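Local coordinates for protein type III restriction-modification enzyme EcoP15I Res subunit (Escherichia coli, PDB 4ZCF) that supplies the helicase-type and endonuclease domains of a restriction enzyme that recognises two inversely oriented CAGCAG sites and cleaves DNA 25-27 base pairs downstream of one, at residues C[126-131]-C[146-151]; C[118-123]-C[183-188]; C[96-101]-C[222-227]. All blocks are in the same frame, centred on the assembly; numbering follows the deposited sequence.

Interaction 1: C[126-131]-C[146-151]; sequences FLKSDA and TYVVES. With AMP (adenosine monophosphate), chain H; nucleotides of chain E.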
loop_
_atom_site.group_PDB
_atom_site.type_symbol
_atom_site.label_atom_id
_atom_site.label_comp_id
_atom_site.label_asym_id
_atom_site.label_seq_id
_atom_site.Cartn_x
_atom_site.Cartn_y
_atom_site.Cartn_z
ATOM N N PHE C 126 -12.327 -3.482 -19.467
ATOM C CA PHE C 126 -12.254 -4.504 -20.508
ATOM C C PHE C 126 -11.026 -5.401 -20.347
ATOM O O PHE C 126 -11.167 -6.617 -20.394
ATOM C CB PHE C 126 -12.262 -3.827 -21.891
ATOM C CG PHE C 126 -12.460 -4.742 -23.083
ATOM C CD1 PHE C 126 -13.364 -5.803 -23.029
ATOM C CD2 PHE C 126 -11.798 -4.499 -24.283
ATOM C CE1 PHE C 126 -13.550 -6.635 -24.129
ATOM C CE2 PHE C 126 -12.004 -5.319 -25.392
ATOM C CZ PHE C 126 -12.870 -6.385 -25.305
ATOM N N LEU C 127 -9.843 -4.801 -20.116
ATOM C CA LEU C 127 -8.556 -5.481 -19.920
ATOM C C LEU C 127 -8.530 -6.405 -18.722
ATOM O O LEU C 127 -7.891 -7.453 -18.786
ATOM C CB LEU C 127 -7.414 -4.473 -19.800
ATOM C CG LEU C 127 -6.869 -3.911 -21.109
ATOM C CD1 LEU C 127 -6.125 -2.614 -20.875
ATOM C CD2 LEU C 127 -5.968 -4.917 -21.815
ATOM N N LYS C 128 -9.230 -6.028 -17.635
ATOM C CA LYS C 128 -9.303 -6.797 -16.388
ATOM C C LYS C 128 -10.444 -7.832 -16.339
ATOM O O LYS C 128 -10.454 -8.677 -15.452
ATOM C CB LYS C 128 -9.398 -5.830 -15.193
ATOM C CG LYS C 128 -8.106 -5.059 -14.942
ATOM C CD LYS C 128 -8.145 -4.298 -13.625
ATOM C CE LYS C 128 -6.815 -3.667 -13.309
ATOM N NZ LYS C 128 -6.968 -2.434 -12.493
ATOM N N SER C 129 -11.412 -7.753 -17.263
ATOM C CA SER C 129 -12.576 -8.637 -17.279
ATOM C C SER C 129 -12.210 -10.078 -17.498
ATOM O O SER C 129 -11.343 -10.371 -18.319
ATOM C CB SER C 129 -13.617 -8.181 -18.299
ATOM O OG SER C 129 -13.131 -8.337 -19.619
ATOM N N ASP C 130 -12.896 -10.975 -16.777
ATOM C CA ASP C 130 -12.716 -12.422 -16.837
ATOM C C ASP C 130 -12.985 -12.979 -18.238
ATOM O O ASP C 130 -12.230 -13.841 -18.693
ATOM C CB ASP C 130 -13.611 -13.103 -15.801
ATOM N N ALA C 131 -14.021 -12.467 -18.933
ATOM C CA ALA C 131 -14.385 -12.910 -20.289
ATOM C C ALA C 131 -13.230 -12.717 -21.297
ATOM O O ALA C 131 -12.979 -13.621 -22.093
ATOM C CB ALA C 131 -15.650 -12.207 -20.757
ATOM N N THR C 146 -1.771 -5.675 -16.072
ATOM C CA THR C 146 -2.155 -4.308 -16.379
ATOM C C THR C 146 -1.710 -3.369 -15.271
ATOM O O THR C 146 -1.923 -3.657 -14.096
ATOM C CB THR C 146 -3.638 -4.254 -16.838
ATOM O OG1 THR C 146 -4.034 -2.911 -17.125
ATOM C CG2 THR C 146 -4.579 -4.881 -15.844
ATOM N N TYR C 147 -1.020 -2.286 -15.653
ATOM C CA TYR C 147 -0.469 -1.267 -14.764
ATOM C C TYR C 147 -1.133 0.031 -15.171
ATOM O O TYR C 147 -0.920 0.527 -16.276
ATOM C CB TYR C 147 1.073 -1.182 -14.911
ATOM C CG TYR C 147 1.755 -2.528 -14.821
ATOM C CD1 TYR C 147 1.967 -3.300 -15.957
ATOM C CD2 TYR C 147 2.152 -3.052 -13.593
ATOM C CE1 TYR C 147 2.552 -4.563 -15.875
ATOM C CE2 TYR C 147 2.758 -4.306 -13.501
ATOM C CZ TYR C 147 2.927 -5.071 -14.643
ATOM O OH TYR C 147 3.495 -6.316 -14.573
ATOM N N VAL C 148 -1.977 0.559 -14.301
ATOM C CA VAL C 148 -2.731 1.761 -14.598
ATOM C C VAL C 148 -2.093 2.938 -13.912
ATOM O O VAL C 148 -1.979 2.921 -12.696
ATOM C CB VAL C 148 -4.233 1.587 -14.230
ATOM C CG1 VAL C 148 -5.067 2.759 -14.746
ATOM C CG2 VAL C 148 -4.772 0.267 -14.771
ATOM N N VAL C 149 -1.662 3.958 -14.699
ATOM C CA VAL C 149 -1.066 5.210 -14.197
ATOM C C VAL C 149 -2.207 6.104 -13.696
ATOM O O VAL C 149 -3.066 6.524 -14.482
ATOM C CB VAL C 149 -0.166 5.932 -15.229
ATOM C CG1 VAL C 149 0.350 7.259 -14.673
ATOM C CG2 VAL C 149 0.996 5.044 -15.664
ATOM N N GLU C 150 -2.225 6.356 -12.373
ATOM C CA GLU C 150 -3.257 7.146 -11.702
ATOM C C GLU C 150 -2.663 8.305 -10.921
ATOM O O GLU C 150 -1.671 8.141 -10.220
ATOM C CB GLU C 150 -4.067 6.259 -10.744
ATOM C CG GLU C 150 -4.799 5.104 -11.409
ATOM C CD GLU C 150 -5.028 3.924 -10.487
ATOM O OE1 GLU C 150 -6.198 3.684 -10.113
ATOM O OE2 GLU C 150 -4.037 3.238 -10.141
ATOM N N SER C 151 -3.296 9.477 -11.032
ATOM C CA SER C 151 -2.929 10.685 -10.300
ATOM C C SER C 151 -3.196 10.406 -8.807
ATOM O O SER C 151 -4.246 9.856 -8.469
ATOM C CB SER C 151 -3.783 11.848 -10.788
ATOM O OG SER C 151 -3.617 13.016 -10.008
HETATM P P AMP H . -12.452 2.926 -26.512
HETATM O O1P AMP H . -12.458 4.405 -26.615
HETATM O O2P AMP H . -12.276 2.485 -27.918
HETATM O O3P AMP H . -11.151 2.601 -25.876
HETATM O "O5'" AMP H . -13.702 2.317 -25.731
HETATM C "C5'" AMP H . -14.546 1.366 -26.357
HETATM C "C4'" AMP H . -15.069 0.360 -25.382
HETATM O "O4'" AMP H . -15.913 -0.612 -26.057
HETATM C "C3'" AMP H . -13.950 -0.421 -24.784
HETATM O "O3'" AMP H . -13.543 0.208 -23.569
HETATM C "C2'" AMP H . -14.468 -1.787 -24.588
HETATM O "O2'" AMP H . -15.014 -1.940 -23.270
HETATM C "C1'" AMP H . -15.579 -1.946 -25.575
HETATM N N9 AMP H . -15.295 -2.833 -26.630
HETATM C C8 AMP H . -14.386 -2.590 -27.554
HETATM N N7 AMP H . -14.369 -3.607 -28.458
HETATM C C5 AMP H . -15.428 -4.535 -28.039
HETATM C C6 AMP H . -15.988 -5.769 -28.473
HETATM N N6 AMP H . -15.498 -6.422 -29.633
HETATM N N1 AMP H . -17.001 -6.317 -27.753
HETATM C C2 AMP H . -17.477 -5.744 -26.657
HETATM N N3 AMP H . -17.003 -4.592 -26.191
HETATM C C4 AMP H . -15.996 -3.941 -26.820
ATOM P P DA E 7 -0.325 14.938 -10.977
ATOM O OP1 DA E 7 1.021 14.485 -11.365
ATOM O OP2 DA E 7 -1.190 13.984 -10.238
ATOM O "O5'" DA E 7 -0.201 16.306 -10.156
ATOM C "C5'" DA E 7 0.462 17.437 -10.734
ATOM C "C4'" DA E 7 0.584 18.568 -9.731
ATOM O "O4'" DA E 7 -0.671 19.284 -9.607
ATOM C "C3'" DA E 7 1.031 18.177 -8.320
ATOM O "O3'" DA E 7 2.140 19.012 -7.943
ATOM C "C2'" DA E 7 -0.227 18.326 -7.463
ATOM C "C1'" DA E 7 -1.081 19.307 -8.257
ATOM N N9 DA E 7 -2.520 19.095 -8.249
ATOM C C8 DA E 7 -3.237 17.929 -8.329
ATOM N N7 DA E 7 -4.546 18.101 -8.359
ATOM C C5 DA E 7 -4.692 19.473 -8.308
ATOM C C6 DA E 7 -5.818 20.318 -8.269
ATOM N N6 DA E 7 -7.092 19.890 -8.307
ATOM N N1 DA E 7 -5.583 21.657 -8.230
ATOM C C2 DA E 7 -4.326 22.125 -8.160
ATOM N N3 DA E 7 -3.197 21.420 -8.211
ATOM C C4 DA E 7 -3.452 20.098 -8.276
ATOM P P DT E 6 -5.674 13.201 -14.248
ATOM O OP1 DT E 6 -4.990 11.999 -14.768
ATOM O OP2 DT E 6 -6.573 13.049 -13.091
ATOM O "O5'" DT E 6 -4.593 14.267 -13.809
ATOM C "C5'" DT E 6 -3.654 14.925 -14.634
ATOM C "C4'" DT E 6 -2.836 15.916 -13.810
ATOM O "O4'" DT E 6 -3.537 17.171 -13.644
ATOM C "C3'" DT E 6 -2.481 15.441 -12.408
ATOM O "O3'" DT E 6 -1.087 15.523 -12.257
ATOM C "C2'" DT E 6 -3.288 16.324 -11.454
ATOM C "C1'" DT E 6 -3.513 17.577 -12.292
ATOM N N1 DT E 6 -4.755 18.373 -12.006
ATOM C C2 DT E 6 -4.645 19.742 -11.937
ATOM O O2 DT E 6 -3.581 20.323 -12.032
ATOM N N3 DT E 6 -5.832 20.408 -11.735
ATOM C C4 DT E 6 -7.105 19.861 -11.581
ATOM O O4 DT E 6 -8.092 20.585 -11.378
ATOM C C5 DT E 6 -7.164 18.429 -11.705
ATOM C C7 DT E 6 -8.494 17.735 -11.590
ATOM C C6 DT E 6 -6.003 17.767 -11.914
#

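Interaction 2: C[118-123]-C[183-188]; sequences SIKAGT and VLVINS. With AMP (adenosine monophosphate), chain H; nucleotides of chain E.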
loop_
_atom_site.group_PDB
_atom_site.type_symbol
_atom_site.label_atom_id
_atom_site.label_comp_id
_atom_site.label_asym_id
_atom_site.label_seq_id
_atom_site.Cartn_x
_atom_site.Cartn_y
_atom_site.Cartn_z
ATOM N N SER C 118 -12.582 8.549 -19.005
ATOM C CA SER C 118 -13.672 7.628 -19.354
ATOM C C SER C 118 -13.165 6.491 -20.263
ATOM O O SER C 118 -13.567 5.336 -20.095
ATOM C CB SER C 118 -14.806 8.372 -20.047
ATOM O OG SER C 118 -15.183 9.557 -19.367
ATOM N N ILE C 119 -12.301 6.823 -21.228
ATOM C CA ILE C 119 -11.673 5.841 -22.104
ATOM C C ILE C 119 -10.678 5.026 -21.241
ATOM O O ILE C 119 -10.618 3.810 -21.392
ATOM C CB ILE C 119 -11.023 6.491 -23.367
ATOM C CG1 ILE C 119 -12.079 7.202 -24.250
ATOM C CG2 ILE C 119 -10.229 5.460 -24.186
ATOM C CD1 ILE C 119 -11.472 8.128 -25.414
ATOM N N LYS C 120 -9.965 5.681 -20.295
ATOM C CA LYS C 120 -9.046 4.983 -19.379
ATOM C C LYS C 120 -9.809 3.984 -18.523
ATOM O O LYS C 120 -9.387 2.849 -18.426
ATOM C CB LYS C 120 -8.267 5.972 -18.483
ATOM C CG LYS C 120 -7.035 5.348 -17.815
ATOM C CD LYS C 120 -6.147 6.390 -17.156
ATOM C CE LYS C 120 -6.415 6.552 -15.680
ATOM N NZ LYS C 120 -5.479 7.531 -15.069
ATOM N N ALA C 121 -10.958 4.387 -17.957
ATOM C CA ALA C 121 -11.813 3.520 -17.136
ATOM C C ALA C 121 -12.420 2.357 -17.940
ATOM O O ALA C 121 -12.424 1.226 -17.451
ATOM C CB ALA C 121 -12.896 4.339 -16.450
ATOM N N GLY C 122 -12.875 2.636 -19.163
ATOM C CA GLY C 122 -13.449 1.650 -20.072
ATOM C C GLY C 122 -12.431 0.673 -20.630
ATOM O O GLY C 122 -12.728 -0.514 -20.755
ATOM N N THR C 123 -11.220 1.161 -20.969
ATOM C CA THR C 123 -10.112 0.332 -21.489
ATOM C C THR C 123 -9.635 -0.642 -20.399
ATOM O O THR C 123 -9.482 -1.828 -20.667
ATOM C CB THR C 123 -8.972 1.224 -22.069
ATOM O OG1 THR C 123 -9.504 2.028 -23.127
ATOM C CG2 THR C 123 -7.794 0.425 -22.590
ATOM N N VAL C 183 1.226 -4.535 -19.636
ATOM C CA VAL C 183 0.648 -3.360 -20.290
ATOM C C VAL C 183 0.387 -2.110 -19.407
ATOM O O VAL C 183 -0.317 -2.183 -18.399
ATOM C CB VAL C 183 -0.517 -3.731 -21.259
ATOM C CG1 VAL C 183 -1.729 -4.278 -20.521
ATOM C CG2 VAL C 183 -0.900 -2.555 -22.135
ATOM N N LEU C 184 0.970 -0.976 -19.808
ATOM C CA LEU C 184 0.812 0.312 -19.146
ATOM C C LEU C 184 -0.306 1.146 -19.760
ATOM O O LEU C 184 -0.175 1.627 -20.884
ATOM C CB LEU C 184 2.124 1.113 -19.123
ATOM C CG LEU C 184 2.120 2.336 -18.197
ATOM C CD1 LEU C 184 2.315 1.936 -16.753
ATOM C CD2 LEU C 184 3.193 3.320 -18.587
ATOM N N VAL C 185 -1.391 1.335 -19.017
ATOM C CA VAL C 185 -2.497 2.187 -19.452
ATOM C C VAL C 185 -2.298 3.578 -18.789
ATOM O O VAL C 185 -2.191 3.673 -17.563
ATOM C CB VAL C 185 -3.888 1.571 -19.162
ATOM C CG1 VAL C 185 -4.993 2.344 -19.881
ATOM C CG2 VAL C 185 -3.922 0.092 -19.546
ATOM N N ILE C 186 -2.192 4.634 -19.623
ATOM C CA ILE C 186 -1.946 6.037 -19.228
ATOM C C ILE C 186 -2.779 7.009 -20.088
ATOM O O ILE C 186 -2.926 6.800 -21.294
ATOM C CB ILE C 186 -0.408 6.364 -19.292
ATOM C CG1 ILE C 186 -0.081 7.734 -18.659
ATOM C CG2 ILE C 186 0.147 6.240 -20.733
ATOM C CD1 ILE C 186 1.383 7.935 -18.255
ATOM N N ASN C 187 -3.317 8.060 -19.456
ATOM C CA ASN C 187 -4.100 9.108 -20.115
ATOM C C ASN C 187 -3.207 10.312 -20.449
ATOM O O ASN C 187 -2.031 10.293 -20.102
ATOM C CB ASN C 187 -5.347 9.493 -19.304
ATOM C CG ASN C 187 -5.061 10.066 -17.942
ATOM O OD1 ASN C 187 -4.392 9.441 -17.103
ATOM N ND2 ASN C 187 -5.573 11.265 -17.693
ATOM N N SER C 188 -3.732 11.299 -21.190
ATOM C CA SER C 188 -2.999 12.497 -21.629
ATOM C C SER C 188 -2.541 13.400 -20.484
ATOM O O SER C 188 -1.420 13.931 -20.541
ATOM C CB SER C 188 -3.833 13.300 -22.615
ATOM O OG SER C 188 -4.075 12.521 -23.769
HETATM P P AMP H . -12.452 2.926 -26.512
HETATM O O1P AMP H . -12.458 4.405 -26.615
HETATM O O2P AMP H . -12.276 2.485 -27.918
HETATM O O3P AMP H . -11.151 2.601 -25.876
HETATM O "O5'" AMP H . -13.702 2.317 -25.731
HETATM C "C5'" AMP H . -14.546 1.366 -26.357
HETATM C "C4'" AMP H . -15.069 0.360 -25.382
HETATM O "O4'" AMP H . -15.913 -0.612 -26.057
HETATM C "C3'" AMP H . -13.950 -0.421 -24.784
HETATM O "O3'" AMP H . -13.543 0.208 -23.569
HETATM C "C2'" AMP H . -14.468 -1.787 -24.588
HETATM O "O2'" AMP H . -15.014 -1.940 -23.270
HETATM C "C1'" AMP H . -15.579 -1.946 -25.575
HETATM N N9 AMP H . -15.295 -2.833 -26.630
HETATM C C8 AMP H . -14.386 -2.590 -27.554
HETATM N N7 AMP H . -14.369 -3.607 -28.458
HETATM C C5 AMP H . -15.428 -4.535 -28.039
HETATM C C6 AMP H . -15.988 -5.769 -28.473
HETATM N N6 AMP H . -15.498 -6.422 -29.633
HETATM N N1 AMP H . -17.001 -6.317 -27.753
HETATM C C2 AMP H . -17.477 -5.744 -26.657
HETATM N N3 AMP H . -17.003 -4.592 -26.191
HETATM C C4 AMP H . -15.996 -3.941 -26.820
ATOM P P DT E 6 -5.674 13.201 -14.248
ATOM O OP1 DT E 6 -4.990 11.999 -14.768
ATOM O OP2 DT E 6 -6.573 13.049 -13.091
ATOM O "O5'" DT E 6 -4.593 14.267 -13.809
ATOM C "C5'" DT E 6 -3.654 14.925 -14.634
ATOM C "C4'" DT E 6 -2.836 15.916 -13.810
ATOM O "O4'" DT E 6 -3.537 17.171 -13.644
ATOM C "C3'" DT E 6 -2.481 15.441 -12.408
ATOM O "O3'" DT E 6 -1.087 15.523 -12.257
ATOM C "C2'" DT E 6 -3.288 16.324 -11.454
ATOM C "C1'" DT E 6 -3.513 17.577 -12.292
ATOM N N1 DT E 6 -4.755 18.373 -12.006
ATOM C C2 DT E 6 -4.645 19.742 -11.937
ATOM O O2 DT E 6 -3.581 20.323 -12.032
ATOM N N3 DT E 6 -5.832 20.408 -11.735
ATOM C C4 DT E 6 -7.105 19.861 -11.581
ATOM O O4 DT E 6 -8.092 20.585 -11.378
ATOM C C5 DT E 6 -7.164 18.429 -11.705
ATOM C C7 DT E 6 -8.494 17.735 -11.590
ATOM C C6 DT E 6 -6.003 17.767 -11.914
#

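Interaction 3: C[96-101]-C[222-227]; sequences KTIFDL and FIIIDE. With AMP (adenosine monophosphate), chain H.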
loop_
_atom_site.group_PDB
_atom_site.type_symbol
_atom_site.label_atom_id
_atom_site.label_comp_id
_atom_site.label_asym_id
_atom_site.label_seq_id
_atom_site.Cartn_x
_atom_site.Cartn_y
_atom_site.Cartn_z
ATOM N N LYS C 96 -5.939 -7.735 -29.424
ATOM C CA LYS C 96 -5.601 -8.963 -30.144
ATOM C C LYS C 96 -4.263 -8.827 -30.883
ATOM O O LYS C 96 -3.501 -9.783 -30.909
ATOM C CB LYS C 96 -6.727 -9.419 -31.086
ATOM C CG LYS C 96 -6.586 -10.892 -31.445
ATOM C CD LYS C 96 -7.721 -11.420 -32.318
ATOM C CE LYS C 96 -7.233 -12.502 -33.256
ATOM N NZ LYS C 96 -6.518 -13.603 -32.544
ATOM N N THR C 97 -3.950 -7.629 -31.406
ATOM C CA THR C 97 -2.678 -7.349 -32.071
ATOM C C THR C 97 -1.503 -7.430 -31.063
ATOM O O THR C 97 -0.460 -7.980 -31.403
ATOM C CB THR C 97 -2.736 -6.024 -32.834
ATOM O OG1 THR C 97 -3.975 -5.907 -33.520
ATOM C CG2 THR C 97 -1.616 -5.886 -33.827
ATOM N N ILE C 98 -1.692 -6.919 -29.822
ATOM C CA ILE C 98 -0.707 -6.968 -28.734
ATOM C C ILE C 98 -0.285 -8.430 -28.462
ATOM O O ILE C 98 0.903 -8.709 -28.250
ATOM C CB ILE C 98 -1.291 -6.262 -27.482
ATOM C CG1 ILE C 98 -1.000 -4.765 -27.528
ATOM C CG2 ILE C 98 -0.817 -6.902 -26.152
ATOM C CD1 ILE C 98 -1.973 -3.921 -26.741
ATOM N N PHE C 99 -1.277 -9.352 -28.497
ATOM C CA PHE C 99 -1.100 -10.795 -28.313
ATOM C C PHE C 99 -0.411 -11.409 -29.491
ATOM O O PHE C 99 0.399 -12.312 -29.294
ATOM C CB PHE C 99 -2.432 -11.496 -28.059
ATOM C CG PHE C 99 -2.911 -11.370 -26.639
ATOM C CD1 PHE C 99 -2.506 -12.279 -25.669
ATOM C CD2 PHE C 99 -3.757 -10.334 -26.263
ATOM C CE1 PHE C 99 -2.936 -12.148 -24.345
ATOM C CE2 PHE C 99 -4.189 -10.207 -24.941
ATOM C CZ PHE C 99 -3.774 -11.114 -23.991
ATOM N N ASP C 100 -0.686 -10.894 -30.716
ATOM C CA ASP C 100 -0.038 -11.360 -31.954
ATOM C C ASP C 100 1.419 -10.895 -32.082
ATOM O O ASP C 100 2.276 -11.701 -32.463
ATOM C CB ASP C 100 -0.889 -11.081 -33.200
ATOM C CG ASP C 100 -1.883 -12.185 -33.524
ATOM O OD1 ASP C 100 -1.817 -13.258 -32.887
ATOM O OD2 ASP C 100 -2.682 -12.004 -34.452
ATOM N N LEU C 101 1.727 -9.648 -31.679
ATOM C CA LEU C 101 3.112 -9.148 -31.671
ATOM C C LEU C 101 3.923 -9.891 -30.596
ATOM O O LEU C 101 5.131 -10.097 -30.749
ATOM C CB LEU C 101 3.180 -7.623 -31.474
ATOM C CG LEU C 101 2.685 -6.782 -32.656
ATOM C CD1 LEU C 101 2.235 -5.412 -32.183
ATOM C CD2 LEU C 101 3.764 -6.671 -33.756
ATOM N N PHE C 222 6.349 -0.592 -27.370
ATOM C CA PHE C 222 5.431 -0.567 -28.508
ATOM C C PHE C 222 4.220 0.230 -28.001
ATOM O O PHE C 222 3.588 -0.168 -27.017
ATOM C CB PHE C 222 5.036 -2.003 -28.944
ATOM C CG PHE C 222 5.829 -2.550 -30.111
ATOM C CD1 PHE C 222 7.200 -2.745 -30.013
ATOM C CD2 PHE C 222 5.207 -2.851 -31.315
ATOM C CE1 PHE C 222 7.927 -3.247 -31.093
ATOM C CE2 PHE C 222 5.938 -3.353 -32.393
ATOM C CZ PHE C 222 7.294 -3.537 -32.279
ATOM N N ILE C 223 3.951 1.395 -28.616
ATOM C CA ILE C 223 2.884 2.296 -28.173
ATOM C C ILE C 223 1.657 2.294 -29.051
ATOM O O ILE C 223 1.780 2.498 -30.247
ATOM C CB ILE C 223 3.388 3.745 -27.919
ATOM C CG1 ILE C 223 4.599 3.778 -26.965
ATOM C CG2 ILE C 223 2.244 4.642 -27.431
ATOM C CD1 ILE C 223 5.137 5.142 -26.694
ATOM N N ILE C 224 0.469 2.152 -28.418
ATOM C CA ILE C 224 -0.861 2.195 -29.009
ATOM C C ILE C 224 -1.484 3.566 -28.702
ATOM O O ILE C 224 -1.489 3.986 -27.544
ATOM C CB ILE C 224 -1.761 1.052 -28.437
ATOM C CG1 ILE C 224 -1.116 -0.365 -28.541
ATOM C CG2 ILE C 224 -3.216 1.106 -28.954
ATOM C CD1 ILE C 224 -0.946 -0.978 -29.931
ATOM N N ILE C 225 -2.045 4.235 -29.720
ATOM C CA ILE C 225 -2.753 5.495 -29.543
ATOM C C ILE C 225 -4.230 5.338 -29.893
ATOM O O ILE C 225 -4.568 5.013 -31.035
ATOM C CB ILE C 225 -2.047 6.725 -30.182
ATOM C CG1 ILE C 225 -0.953 7.236 -29.229
ATOM C CG2 ILE C 225 -3.039 7.878 -30.460
ATOM C CD1 ILE C 225 0.324 7.002 -29.640
ATOM N N ASP C 226 -5.096 5.540 -28.869
ATOM C CA ASP C 226 -6.553 5.479 -28.922
ATOM C C ASP C 226 -7.058 6.889 -29.215
ATOM O O ASP C 226 -6.729 7.821 -28.474
ATOM C CB ASP C 226 -7.096 4.978 -27.570
ATOM C CG ASP C 226 -8.452 4.306 -27.628
ATOM O OD1 ASP C 226 -9.423 4.972 -28.014
ATOM O OD2 ASP C 226 -8.550 3.137 -27.209
ATOM N N GLU C 227 -7.848 7.044 -30.297
ATOM C CA GLU C 227 -8.396 8.324 -30.808
ATOM C C GLU C 227 -7.213 9.269 -31.129
ATOM O O GLU C 227 -6.875 10.115 -30.302
ATOM C CB GLU C 227 -9.444 8.966 -29.857
ATOM C CG GLU C 227 -10.394 7.996 -29.159
ATOM C CD GLU C 227 -11.550 7.401 -29.944
ATOM O OE1 GLU C 227 -11.476 7.337 -31.194
ATOM O OE2 GLU C 227 -12.521 6.952 -29.290
HETATM P P AMP H . -12.452 2.926 -26.512
HETATM O O1P AMP H . -12.458 4.405 -26.615
HETATM O O2P AMP H . -12.276 2.485 -27.918
HETATM O O3P AMP H . -11.151 2.601 -25.876
HETATM O "O5'" AMP H . -13.702 2.317 -25.731
HETATM C "C5'" AMP H . -14.546 1.366 -26.357
HETATM C "C4'" AMP H . -15.069 0.360 -25.382
HETATM O "O4'" AMP H . -15.913 -0.612 -26.057
HETATM C "C3'" AMP H . -13.950 -0.421 -24.784
HETATM O "O3'" AMP H . -13.543 0.208 -23.569
HETATM C "C2'" AMP H . -14.468 -1.787 -24.588
HETATM O "O2'" AMP H . -15.014 -1.940 -23.270
HETATM C "C1'" AMP H . -15.579 -1.946 -25.575
HETATM N N9 AMP H . -15.295 -2.833 -26.630
HETATM C C8 AMP H . -14.386 -2.590 -27.554
HETATM N N7 AMP H . -14.369 -3.607 -28.458
HETATM C C5 AMP H . -15.428 -4.535 -28.039
HETATM C C6 AMP H . -15.988 -5.769 -28.473
HETATM N N6 AMP H . -15.498 -6.422 -29.633
HETATM N N1 AMP H . -17.001 -6.317 -27.753
HETATM C C2 AMP H . -17.477 -5.744 -26.657
HETATM N N3 AMP H . -17.003 -4.592 -26.191
HETATM C C4 AMP H . -15.996 -3.941 -26.820
#

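Interaction 1: C[126-131]-C[146-151]
L127, near the end of helix 117-128, and T146, on the edge strand 143-148, set the spacing of this contact, their CA atoms 7.4 Å apart. The closest meeting is made by K128, whose aliphatic chain runs extended from CG and passes the T146 side chain at about a right angle. K128 CE comes within 3.6 Å of T146 CG2, and K128 CG lies equally near that methyl. T146 turns OG1 anti to its own N (chi1 179°), which leaves CG2 to meet the lysine methylenes, while OG1 faces L127 CD1 at 4.3 Å. Farther along the strand, V148 CG2 lies 4.2 Å from K128 NZ.

The helix end also serves the nucleotide pocket. With CG anti to the backbone N (chi1 -169°), F126 offers one ring face to AMP; C2' of the ribose is 3.8 Å from F126 CD2, and C4 of the base lies over the ring, offset toward its rim. Cutting F126 back to an alanine here would probably leave the ribose and base less firmly held, with a gap opened under them. Just beyond, S129 OG donates a hydrogen bond to F126 O at 2.7 Å, where the helix stops. S151 OG donates to OP2 of DA7 of chain E at 2.6 Å. Between helix and strand the grip is therefore van der Waals packing, mostly of carbon, whereas S129 serves the helix end and S151 the DNA backbone.

Interaction 2: C[118-123]-C[183-188]
K120 is the residue most covered by this contact, and its side chain links the helix to both V185 and N187. CG stands anti to the backbone N (chi1 -163°), and the chain bends at chi3, so the methylenes pass V185 before the amine turns to N187. K120 CG packs 4.2 Å from V185 CG1; farther out, K120 NZ donates to N187 OD1 at 3.0 Å. That donor sits well above the amide plane, 54° out of it, off the lone-pair directions. The main partner of the same amine is the carbonyl O of V149, which follows V148 in the neighbouring segment, so the lysine joins segments 146-151 and 183-188.

Helix 117-128 belongs to a beta-alpha-beta crossover of the helicase-type core: it leaves strand 109-113 and the chain returns as strand 143-148, passing over 180-186, which lies between them in the parallel sheet. V185 is therefore buried under the helix, where T123 CG2 also meets its CG1, at 4.3 Å.

N187, just before helix 188-191, uses the other arm of its amide for DNA: ND2 donates to OP1 of DT6 of chain E at 3.1 Å, nearly straight, with an N-H...O angle of 162°. K120 holds OD1 and so probably steadies the amide that grips the phosphate. On the nucleotide side of the helix, T123 OG1 bonds to I119 O at 2.7 Å, approaching from the opposite face to T123 N, and G122 O receives a weak bond from AMP O3' at 3.0 Å.

Interaction 3: C[96-101]-C[222-227]
The F222 ring is met obliquely by L101. Both leucine methyls take part along one side of the ring: L101 CD1 is 4.0 Å from F222 CD2, and L101 CD2 is 4.2 Å from F222 CE2. F110 of strand 109-113 packs against the same phenylalanine, while M22 of helix 12-22 touches L101.

Helix 90-105 begins within the GTGKT sequence of the P-loop, at its Lys-Thr, and strand 222-226 ends at D226, the Asp of the Walker B Asp-Glu pair, with E227 next, so this is the hydrophobic layer between the P-loop helix and a central strand of the RecA-like sheet. The second contact in that layer is aliphatic. I224 holds CG1 anti to its carbonyl carbon (chi1 -53°), and that branch lies 4.1 Å from I98 CD1. I250 and Y252 of strand 248-253 also touch I224. At the strand's end the chemistry turns polar: D226, an AMP-binding residue, hydrogen-bonds through OD2 to Y94 OH of helix 90-105, and E227 OE1 forms a salt bridge with K90.

The three contacts are nested along the chain: interaction 3 encloses interaction 2, which encloses interaction 1. Interactions 1 and 2 share helix 117-128 and reach neighbouring strands, 143-148 and 180-186, their centres about 8 Å apart; Y147 N and V183 O are a probable hydrogen bond at 2.8 Å. Interaction 3, on helix 90-105 and strand 222-226, is centred about 13 Å from interaction 2 and about 15 Å from interaction 1. I119 CG2 nevertheless packs 3.9 Å from D226 OD1. All three join helices to one parallel sheet and border AMP, while interactions 1 and 2 also meet DNA phosphates, so nucleotide and DNA surfaces share this helicase core.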